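Local coordinates for protein nodulation fucosyltransferase NodZ (Bradyrhizobium sp., PDB 2HHC) that belongs to the NodZ family of nodulation proteins, glycosyltransferases of the GT-B clan, whose fold pairs two Rossmann-like domains, at residues S24-A29 with E138-L143; E113-R118 with I126-C131; G173-H178 with A288-A293. All blocks are in the same frame, centred on the assembly; numbering follows the deposited sequence. Where two conformers were deposited one is given.

Contact 1 of 3, residues S24-A29 with E138-L143; sequences SAWSYA and EEAERL
Trp26 turns the six-membered part of its indole toward helix 138-147, where Ala140 and Leu143, one helical turn apart, receive it in different ways. CB of Ala140 approaches obliquely and lies 4.1 Å from both CE3 and CZ3 of Trp26. Leu143 instead comes over a ring face: in the conformer described, one of two deposited, its CD2 stands 4.1 Å from Trp26 CZ2, set off toward the rim, and the two side chains cross at about a right angle. With CG anti to the backbone N (chi1 174°), the indole reaches out from helix 15-32, while its NE1, on the five-membered ring, gives its hydrogen bond to the carbonyl of Ile64. Helix 15-32 follows the first strand, 6-10, of the parallel core of a Rossmann-like N-terminal domain. The axes of segments 24-29 and 138-143 make an angle of 105° and come within 9.3 Å. The nearest backbone approach pairs the small residues Ser27 and Ala140, whose CB atoms are 4.4 Å apart. On another side of helix 138-147, Arg142 grips Glu138 side-on, one turn earlier: NE and NH2 both donate to OE2, at 2.7 and 2.9 Å respectively. OE2 lies in the guanidinium plane and meets NE through its anti lone pair, whereas NH2 reaches it from above the carboxylate plane.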
loop_
_atom_site.group_PDB
_atom_site.type_symbol
_atom_site.label_atom_id
_atom_site.label_comp_id
_atom_site.label_asym_id
_atom_site.label_seq_id
_atom_site.Cartn_x
_atom_site.Cartn_y
_atom_site.Cartn_z
ATOM N N SER A 24 4.020 -9.489 4.004
ATOM C CA SER A 24 4.996 -10.550 3.718
ATOM C C SER A 24 5.985 -10.780 4.866
ATOM O O SER A 24 6.252 -11.947 5.219
ATOM C CB SER A 24 5.699 -10.268 2.410
ATOM O OG SER A 24 4.762 -10.271 1.340
ATOM N N ALA A 25 6.519 -9.690 5.368
ATOM C CA ALA A 25 7.439 -9.765 6.527
ATOM C C ALA A 25 6.702 -10.380 7.737
ATOM O O ALA A 25 7.257 -11.273 8.414
ATOM C CB ALA A 25 7.940 -8.404 6.865
ATOM N N TRP A 26 5.479 -9.942 7.982
ATOM C CA TRP A 26 4.662 -10.427 9.100
ATOM C C TRP A 26 4.500 -11.954 8.989
ATOM O O TRP A 26 4.595 -12.700 9.954
ATOM C CB TRP A 26 3.279 -9.687 9.128
ATOM C CG TRP A 26 2.402 -10.307 10.197
ATOM C CD1 TRP A 26 2.358 -9.994 11.517
ATOM C CD2 TRP A 26 1.538 -11.430 10.017
ATOM N NE1 TRP A 26 1.485 -10.818 12.153
ATOM C CE2 TRP A 26 1.011 -11.757 11.274
ATOM C CE3 TRP A 26 1.172 -12.197 8.889
ATOM C CZ2 TRP A 26 0.108 -12.808 11.446
ATOM C CZ3 TRP A 26 0.310 -13.244 9.054
ATOM C CH2 TRP A 26 -0.207 -13.551 10.308
ATOM N N SER A 27 4.205 -12.431 7.788
ATOM C CA SER A 27 3.912 -13.822 7.589
ATOM C C SER A 27 5.148 -14.665 7.927
ATOM O O SER A 27 5.035 -15.698 8.556
ATOM C CB SER A 27 3.478 -14.038 6.142
ATOM O OG SER A 27 3.287 -15.411 5.899
ATOM N N TYR A 28 6.328 -14.211 7.533
ATOM C CA TYR A 28 7.548 -14.957 7.851
ATOM C C TYR A 28 7.857 -14.899 9.353
ATOM O O TYR A 28 8.240 -15.923 9.941
ATOM C CB TYR A 28 8.747 -14.484 7.047
ATOM C CG TYR A 28 9.896 -15.440 7.086
ATOM C CD1 TYR A 28 9.822 -16.650 6.434
ATOM C CD2 TYR A 28 11.070 -15.142 7.793
ATOM C CE1 TYR A 28 10.847 -17.555 6.475
ATOM C CE2 TYR A 28 12.128 -16.059 7.841
ATOM C CZ TYR A 28 12.005 -17.258 7.165
ATOM O OH TYR A 28 13.019 -18.214 7.156
ATOM N N ALA A 29 7.630 -13.749 9.972
ATOM C CA ALA A 29 7.792 -13.616 11.440
ATOM C C ALA A 29 6.858 -14.579 12.179
ATOM O O ALA A 29 7.234 -15.222 13.169
ATOM C CB ALA A 29 7.533 -12.210 11.870
ATOM N N GLU A 138 -3.186 -13.653 0.530
ATOM C CA GLU A 138 -4.160 -12.572 0.629
ATOM C C GLU A 138 -4.631 -12.420 2.081
ATOM O O GLU A 138 -4.937 -11.324 2.534
ATOM C CB GLU A 138 -5.311 -12.882 -0.296
ATOM C CG GLU A 138 -6.446 -11.975 -0.353
ATOM C CD GLU A 138 -7.674 -12.717 -0.861
ATOM O OE1 GLU A 138 -7.545 -13.412 -1.913
ATOM O OE2 GLU A 138 -8.722 -12.642 -0.200
ATOM N N GLU A 139 -4.710 -13.531 2.787
ATOM C CA GLU A 139 -5.074 -13.463 4.204
ATOM C C GLU A 139 -4.112 -12.665 5.006
ATOM O O GLU A 139 -4.510 -11.887 5.912
ATOM C CB GLU A 139 -5.243 -14.877 4.802
ATOM C CG GLU A 139 -6.472 -15.564 4.386
ATOM C CD GLU A 139 -6.516 -16.035 2.937
ATOM O OE1 GLU A 139 -5.435 -16.435 2.421
ATOM O OE2 GLU A 139 -7.598 -16.025 2.338
ATOM N N ALA A 140 -2.812 -12.787 4.760
ATOM C CA ALA A 140 -1.821 -11.989 5.460
ATOM C C ALA A 140 -2.049 -10.482 5.210
ATOM O O ALA A 140 -1.950 -9.649 6.096
ATOM C CB ALA A 140 -0.419 -12.398 5.114
ATOM N N GLU A 141 -2.369 -10.149 3.962
ATOM C CA GLU A 141 -2.620 -8.762 3.590
ATOM C C GLU A 141 -3.829 -8.245 4.367
ATOM O O GLU A 141 -3.835 -7.121 4.902
ATOM C CB GLU A 141 -2.888 -8.634 2.082
ATOM C CG GLU A 141 -1.692 -8.905 1.200
ATOM C CD GLU A 141 -2.154 -8.881 -0.235
ATOM O OE1 GLU A 141 -2.414 -7.726 -0.734
ATOM O OE2 GLU A 141 -2.398 -9.930 -0.868
ATOM N N ARG A 142 -4.905 -9.016 4.407
ATOM C CA ARG A 142 -6.132 -8.574 5.089
ATOM C C ARG A 142 -5.858 -8.432 6.574
ATOM O O ARG A 142 -6.412 -7.523 7.268
ATOM C CB ARG A 142 -7.265 -9.600 4.847
ATOM C CG ARG A 142 -7.695 -9.637 3.428
ATOM C CD ARG A 142 -8.741 -10.785 3.230
ATOM N NE ARG A 142 -9.173 -10.912 1.850
ATOM C CZ ARG A 142 -10.036 -10.119 1.302
ATOM N NH1 ARG A 142 -10.621 -9.181 2.034
ATOM N NH2 ARG A 142 -10.366 -10.305 0.040
ATOM N N LEU A 143 -5.080 -9.335 7.128
ATOM C CA LEU A 143 -4.734 -9.260 8.552
ATOM C C LEU A 143 -4.031 -7.963 8.894
ATOM O O LEU A 143 -4.309 -7.322 9.882
ATOM C CB LEU A 143 -4.012 -10.523 8.971
ATOM C CG LEU A 143 -4.036 -10.611 10.472
ATOM C CD1 LEU A 143 -4.150 -12.047 10.848
ATOM C CD2 LEU A 143 -2.754 -9.921 10.926
#

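Contact 2 of 3, residues E113-R118 with I126-C131; sequences ELFQAR and IVCDAC
Leu114 and Phe115, near the C-terminal end of helix 101-116, face Ile126 and Cys128 of the strand that follows. The contact lies within a beta-alpha-beta unit of the Rossmann-like N-terminal domain: strand 84-85, helix 101-116, then strand 125-128, which runs parallel to 84-85 and beside it in the sheet. The packed side is wholly apolar. No hydrogen bond joins the two segments, and even the closest pair of CA atoms, those of Leu114 and Ile126, is 10.0 Å apart, a gap spanned by side chains alone. Leu114 points toward the strand, and its CD2 meets CD1 of Ile126 at 4.3 Å. The second torsion of Ile126 (chi2 -54°) folds CD1 out of the extended form and brings it against the leucine branch. Phe85 of the neighbouring strand and Tyr28 of helix 15-32 touch both of these side chains, so strand 84-85 and helix 15-32 both pack on the pair, and the ring of Tyr28 also meets that of Phe115.

The other side of the helix end is looser. Exposed Glu113 and Gln116 mark the solvent side, and the chain runs on through Ala117 to exposed Arg118, whose side chain is not modelled beyond CB; Leu114 and Phe115 themselves remain partly exposed. Just after the strand, by contrast, Asp129 is buried and held by salt bridges to Arg10 and Arg12. The first torsion of Phe115 (chi1 -65°) carries its ring toward the strand, and the second (chi2 -12°) turns an edge to it: Cys128 SG lies near the ring plane, 4.2 Å from CZ.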
loop_
_atom_site.group_PDB
_atom_site.type_symbol
_atom_site.label_atom_id
_atom_site.label_comp_id
_atom_site.label_asym_id
_atom_site.label_seq_id
_atom_site.Cartn_x
_atom_site.Cartn_y
_atom_site.Cartn_z
ATOM N N GLU A 113 12.727 -17.039 -2.114
ATOM C CA GLU A 113 13.204 -18.428 -1.952
ATOM C C GLU A 113 13.171 -18.794 -0.464
ATOM O O GLU A 113 12.708 -19.866 -0.082
ATOM C CB GLU A 113 14.590 -18.566 -2.561
ATOM C CG GLU A 113 15.266 -19.917 -2.337
ATOM C CD GLU A 113 16.656 -20.001 -2.968
ATOM O OE1 GLU A 113 17.447 -19.023 -2.835
ATOM O OE2 GLU A 113 16.995 -21.066 -3.539
ATOM N N LEU A 114 13.626 -17.915 0.408
ATOM C CA LEU A 114 13.627 -18.230 1.828
ATOM C C LEU A 114 12.220 -18.481 2.331
ATOM O O LEU A 114 11.984 -19.424 3.087
ATOM C CB LEU A 114 14.282 -17.114 2.638
ATOM C CG LEU A 114 14.267 -17.396 4.130
ATOM C CD1 LEU A 114 15.118 -18.642 4.436
ATOM C CD2 LEU A 114 14.755 -16.150 4.864
ATOM N N PHE A 115 11.279 -17.621 1.927
ATOM C CA PHE A 115 9.905 -17.724 2.399
ATOM C C PHE A 115 9.237 -19.007 1.919
ATOM O O PHE A 115 8.308 -19.467 2.574
ATOM C CB PHE A 115 9.062 -16.545 1.928
ATOM C CG PHE A 115 9.479 -15.229 2.482
ATOM C CD1 PHE A 115 10.383 -15.099 3.550
ATOM C CD2 PHE A 115 8.898 -14.080 1.994
ATOM C CE1 PHE A 115 10.747 -13.838 4.047
ATOM C CE2 PHE A 115 9.272 -12.837 2.477
ATOM C CZ PHE A 115 10.146 -12.708 3.537
ATOM N N GLN A 116 9.723 -19.582 0.823
ATOM C CA GLN A 116 9.181 -20.835 0.294
ATOM C C GLN A 116 9.908 -22.077 0.822
ATOM O O GLN A 116 9.439 -23.188 0.620
ATOM C CB GLN A 116 9.236 -20.809 -1.236
ATOM C CG GLN A 116 8.223 -19.820 -1.807
ATOM C CD GLN A 116 8.507 -19.358 -3.240
ATOM O OE1 GLN A 116 7.768 -18.510 -3.784
ATOM N NE2 GLN A 116 9.554 -19.909 -3.861
ATOM N N ALA A 117 11.017 -21.889 1.525
ATOM C CA ALA A 117 11.866 -23.010 1.963
ATOM C C ALA A 117 11.262 -23.687 3.202
ATOM O O ALA A 117 10.528 -23.061 3.964
ATOM C CB ALA A 117 13.279 -22.510 2.257
ATOM N N ARG A 118 11.565 -24.969 3.405
ATOM C CA ARG A 118 11.036 -25.699 4.558
ATOM C C ARG A 118 11.612 -25.194 5.876
ATOM O O ARG A 118 10.897 -25.071 6.873
ATOM C CB ARG A 118 11.379 -27.172 4.416
ATOM N N ILE A 126 16.277 -11.122 9.896
ATOM C CA ILE A 126 15.976 -11.065 8.454
ATOM C C ILE A 126 15.726 -9.609 8.128
ATOM O O ILE A 126 14.812 -9.006 8.711
ATOM C CB ILE A 126 14.732 -11.887 8.112
ATOM C CG1 ILE A 126 14.807 -13.313 8.709
ATOM C CG2 ILE A 126 14.490 -11.914 6.614
ATOM C CD1 ILE A 126 15.968 -14.106 8.404
ATOM N N VAL A 127 16.454 -9.047 7.174
ATOM C CA VAL A 127 16.229 -7.642 6.814
ATOM C C VAL A 127 15.520 -7.632 5.478
ATOM O O VAL A 127 16.080 -8.064 4.453
ATOM C CB VAL A 127 17.546 -6.823 6.704
ATOM C CG1 VAL A 127 17.189 -5.328 6.399
ATOM C CG2 VAL A 127 18.362 -6.992 7.944
ATOM N N CYS A 128 14.270 -7.173 5.461
ATOM C CA CYS A 128 13.480 -7.064 4.268
ATOM C C CYS A 128 13.514 -5.635 3.736
ATOM O O CYS A 128 12.914 -4.770 4.335
ATOM C CB CYS A 128 12.010 -7.464 4.525
ATOM S SG CYS A 128 11.780 -9.160 5.103
ATOM N N ASP A 129 14.263 -5.410 2.665
ATOM C CA ASP A 129 14.474 -4.062 2.138
ATOM C C ASP A 129 14.405 -4.080 0.589
ATOM O O ASP A 129 15.270 -3.611 -0.138
ATOM C CB ASP A 129 15.803 -3.480 2.676
ATOM C CG ASP A 129 15.899 -2.003 2.588
ATOM O OD1 ASP A 129 15.005 -1.263 2.056
ATOM O OD2 ASP A 129 16.940 -1.504 3.114
ATOM N N ALA A 130 13.309 -4.666 0.122
ATOM C CA ALA A 130 12.941 -4.797 -1.253
ATOM C C ALA A 130 11.420 -4.905 -1.334
ATOM O O ALA A 130 10.739 -5.046 -0.321
ATOM C CB ALA A 130 13.567 -6.014 -1.866
ATOM N N CYS A 131 10.893 -4.905 -2.539
ATOM C CA CYS A 131 9.466 -5.035 -2.740
ATOM C C CYS A 131 9.048 -6.473 -2.497
ATOM O O CYS A 131 9.560 -7.378 -3.148
ATOM C CB CYS A 131 9.095 -4.643 -4.138
ATOM S SG CYS A 131 7.323 -4.653 -4.433
#

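Contact 3 of 3, residues G173-H178 with A288-A293; sequences GVHVRH and AFTRYA
One face of the His175 imidazole is covered by Phe289, and the backbone N of Arg177 lies above the centre of the opposite face. The two rings form an offset stack, planes at 12° and centroids 4.4 Å apart, in which Phe289 CD1 sits 3.5 Å from His175 NE2. At the imidazole edge, in plane, a water is hydrogen-bonded to ND1 of His175 (2.7 Å) and to OG1 of Thr290 (2.7 Å), bridging strand and turn where no direct hydrogen bond does. Thr290 touches twice because chi1 of 45° puts OG1 between its backbone N and carbonyl carbon, at the water, and CG2 anti to the carbonyl carbon, 3.5 Å from His175 CB. This sets the end of strand 170-176, a central strand of the C-terminal Rossmann-like domain, against the start of helix 291-296; Thr290 holds the N-cap position, though its side chain makes no capping bond. Phe289 packs further on helix 258-274, and Thr290 OG1 is hydrogen-bonded to Arg282. In this conformer of His175, one of two deposited, the stack probably limits ring tilt and the water would favour this rotation, giving ND1 a polar partner at the edge while the face meets apolar Phe289.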
loop_
_atom_site.group_PDB
_atom_site.type_symbol
_atom_site.label_atom_id
_atom_site.label_comp_id
_atom_site.label_asym_id
_atom_site.label_seq_id
_atom_site.Cartn_x
_atom_site.Cartn_y
_atom_site.Cartn_z
ATOM N N GLY A 173 -15.327 4.207 -7.646
ATOM C CA GLY A 173 -14.007 4.801 -7.418
ATOM C C GLY A 173 -13.092 4.638 -8.613
ATOM O O GLY A 173 -13.120 3.596 -9.329
ATOM N N VAL A 174 -12.289 5.654 -8.888
ATOM C CA VAL A 174 -11.424 5.673 -10.058
ATOM C C VAL A 174 -10.038 6.123 -9.610
ATOM O O VAL A 174 -9.897 7.231 -9.115
ATOM C CB VAL A 174 -11.943 6.611 -11.134
ATOM C CG1 VAL A 174 -11.119 6.443 -12.400
ATOM C CG2 VAL A 174 -13.419 6.355 -11.443
ATOM N N HIS A 175 -9.026 5.290 -9.765
ATOM C CA HIS A 175 -7.666 5.696 -9.493
ATOM C C HIS A 175 -6.952 5.852 -10.811
ATOM O O HIS A 175 -6.869 4.905 -11.613
ATOM C CB HIS A 175 -6.947 4.650 -8.616
ATOM C CG HIS A 175 -5.490 4.939 -8.400
ATOM N ND1 HIS A 175 -4.514 4.012 -8.660
ATOM C CD2 HIS A 175 -4.842 6.046 -7.948
ATOM C CE1 HIS A 175 -3.327 4.531 -8.387
ATOM N NE2 HIS A 175 -3.501 5.765 -7.944
ATOM N N VAL A 176 -6.429 7.054 -11.072
ATOM C CA VAL A 176 -5.653 7.295 -12.272
ATOM C C VAL A 176 -4.265 7.771 -11.874
ATOM O O VAL A 176 -4.089 8.890 -11.385
ATOM C CB VAL A 176 -6.337 8.367 -13.205
ATOM C CG1 VAL A 176 -5.491 8.563 -14.444
ATOM C CG2 VAL A 176 -7.755 7.969 -13.530
ATOM N N ARG A 177 -3.288 6.911 -12.048
ATOM C CA ARG A 177 -1.919 7.277 -11.768
ATOM C C ARG A 177 -1.266 7.568 -13.093
ATOM O O ARG A 177 -1.348 6.757 -14.026
ATOM C CB ARG A 177 -1.191 6.169 -11.041
ATOM C CG ARG A 177 0.312 6.461 -10.745
ATOM N N HIS A 178 -0.638 8.732 -13.190
ATOM C CA HIS A 178 0.338 8.973 -14.249
ATOM C C HIS A 178 1.312 10.079 -13.879
ATOM O O HIS A 178 2.285 9.812 -13.166
ATOM N N ALA A 288 -0.183 -0.828 -6.434
ATOM C CA ALA A 288 -0.590 -1.306 -5.104
ATOM C C ALA A 288 -1.477 -0.284 -4.392
ATOM O O ALA A 288 -2.089 -0.563 -3.330
ATOM C CB ALA A 288 0.599 -1.618 -4.269
ATOM N N PHE A 289 -1.607 0.956 -4.888
ATOM C CA PHE A 289 -2.533 1.957 -4.302
ATOM C C PHE A 289 -3.962 1.408 -4.137
ATOM O O PHE A 289 -4.606 1.664 -3.114
ATOM C CB PHE A 289 -2.496 3.276 -5.144
ATOM C CG PHE A 289 -3.120 4.494 -4.507
ATOM C CD1 PHE A 289 -4.381 4.828 -4.699
ATOM C CD2 PHE A 289 -2.313 5.407 -3.848
ATOM C CE1 PHE A 289 -4.952 5.960 -4.138
ATOM C CE2 PHE A 289 -2.856 6.590 -3.322
ATOM C CZ PHE A 289 -4.175 6.851 -3.494
ATOM N N THR A 290 -4.419 0.667 -5.127
ATOM C CA THR A 290 -5.735 0.089 -5.125
ATOM C C THR A 290 -5.776 -1.358 -4.716
ATOM O O THR A 290 -6.783 -2.031 -4.907
ATOM C CB THR A 290 -6.296 0.206 -6.533
ATOM O OG1 THR A 290 -5.322 -0.181 -7.518
ATOM C CG2 THR A 290 -6.787 1.700 -6.793
ATOM N N ARG A 291 -4.718 -1.892 -4.134
ATOM C CA ARG A 291 -4.749 -3.302 -3.667
ATOM C C ARG A 291 -5.782 -3.446 -2.541
ATOM O O ARG A 291 -6.508 -4.435 -2.559
ATOM C CB ARG A 291 -3.354 -3.767 -3.213
ATOM C CG ARG A 291 -3.309 -5.194 -2.761
ATOM C CD ARG A 291 -3.827 -6.186 -3.732
ATOM N NE ARG A 291 -3.617 -7.552 -3.247
ATOM C CZ ARG A 291 -3.870 -8.672 -3.911
ATOM N NH1 ARG A 291 -4.333 -8.619 -5.177
ATOM N NH2 ARG A 291 -3.717 -9.834 -3.343
ATOM N N TYR A 292 -5.816 -2.550 -1.572
ATOM C CA TYR A 292 -6.801 -2.643 -0.462
ATOM C C TYR A 292 -8.203 -2.662 -1.073
ATOM O O TYR A 292 -8.994 -3.564 -0.785
ATOM C CB TYR A 292 -6.609 -1.493 0.484
ATOM C CG TYR A 292 -7.442 -1.558 1.734
ATOM C CD1 TYR A 292 -7.696 -2.755 2.335
ATOM C CD2 TYR A 292 -7.967 -0.414 2.273
ATOM C CE1 TYR A 292 -8.423 -2.807 3.528
ATOM C CE2 TYR A 292 -8.681 -0.460 3.435
ATOM C CZ TYR A 292 -8.885 -1.660 4.048
ATOM O OH TYR A 292 -9.658 -1.666 5.251
ATOM N N ALA A 293 -8.478 -1.758 -1.981
ATOM C CA ALA A 293 -9.791 -1.771 -2.686
ATOM C C ALA A 293 -10.046 -3.094 -3.432
ATOM O O ALA A 293 -11.140 -3.690 -3.352
ATOM C CB ALA A 293 -9.884 -0.620 -3.604
HETATM O O HOH W 1 -5.083 1.528 -9.592
#

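Overall arrangement
From the N terminus, strand 6-10 leads into helix 15-32, the first half of contact 1. The chain then builds the N-terminal sheet and reaches helix 101-116 and strand 125-128, where contact 2 closes a short loop nested inside the much longer one that contact 1 closes at helix 138-147. Tyr28 links the two contacts. Contact 3 follows in series: it opens on strand 170-176 and closes 110 residues later at segment 288-293, at the start of helix 291-296, within the C-terminal domain. Contacts 2 and 3 do not touch, whereas contacts 1 and 3 are joined by the salt bridge Glu141-Arg291, which ties helix 138-147 to helix 291-296.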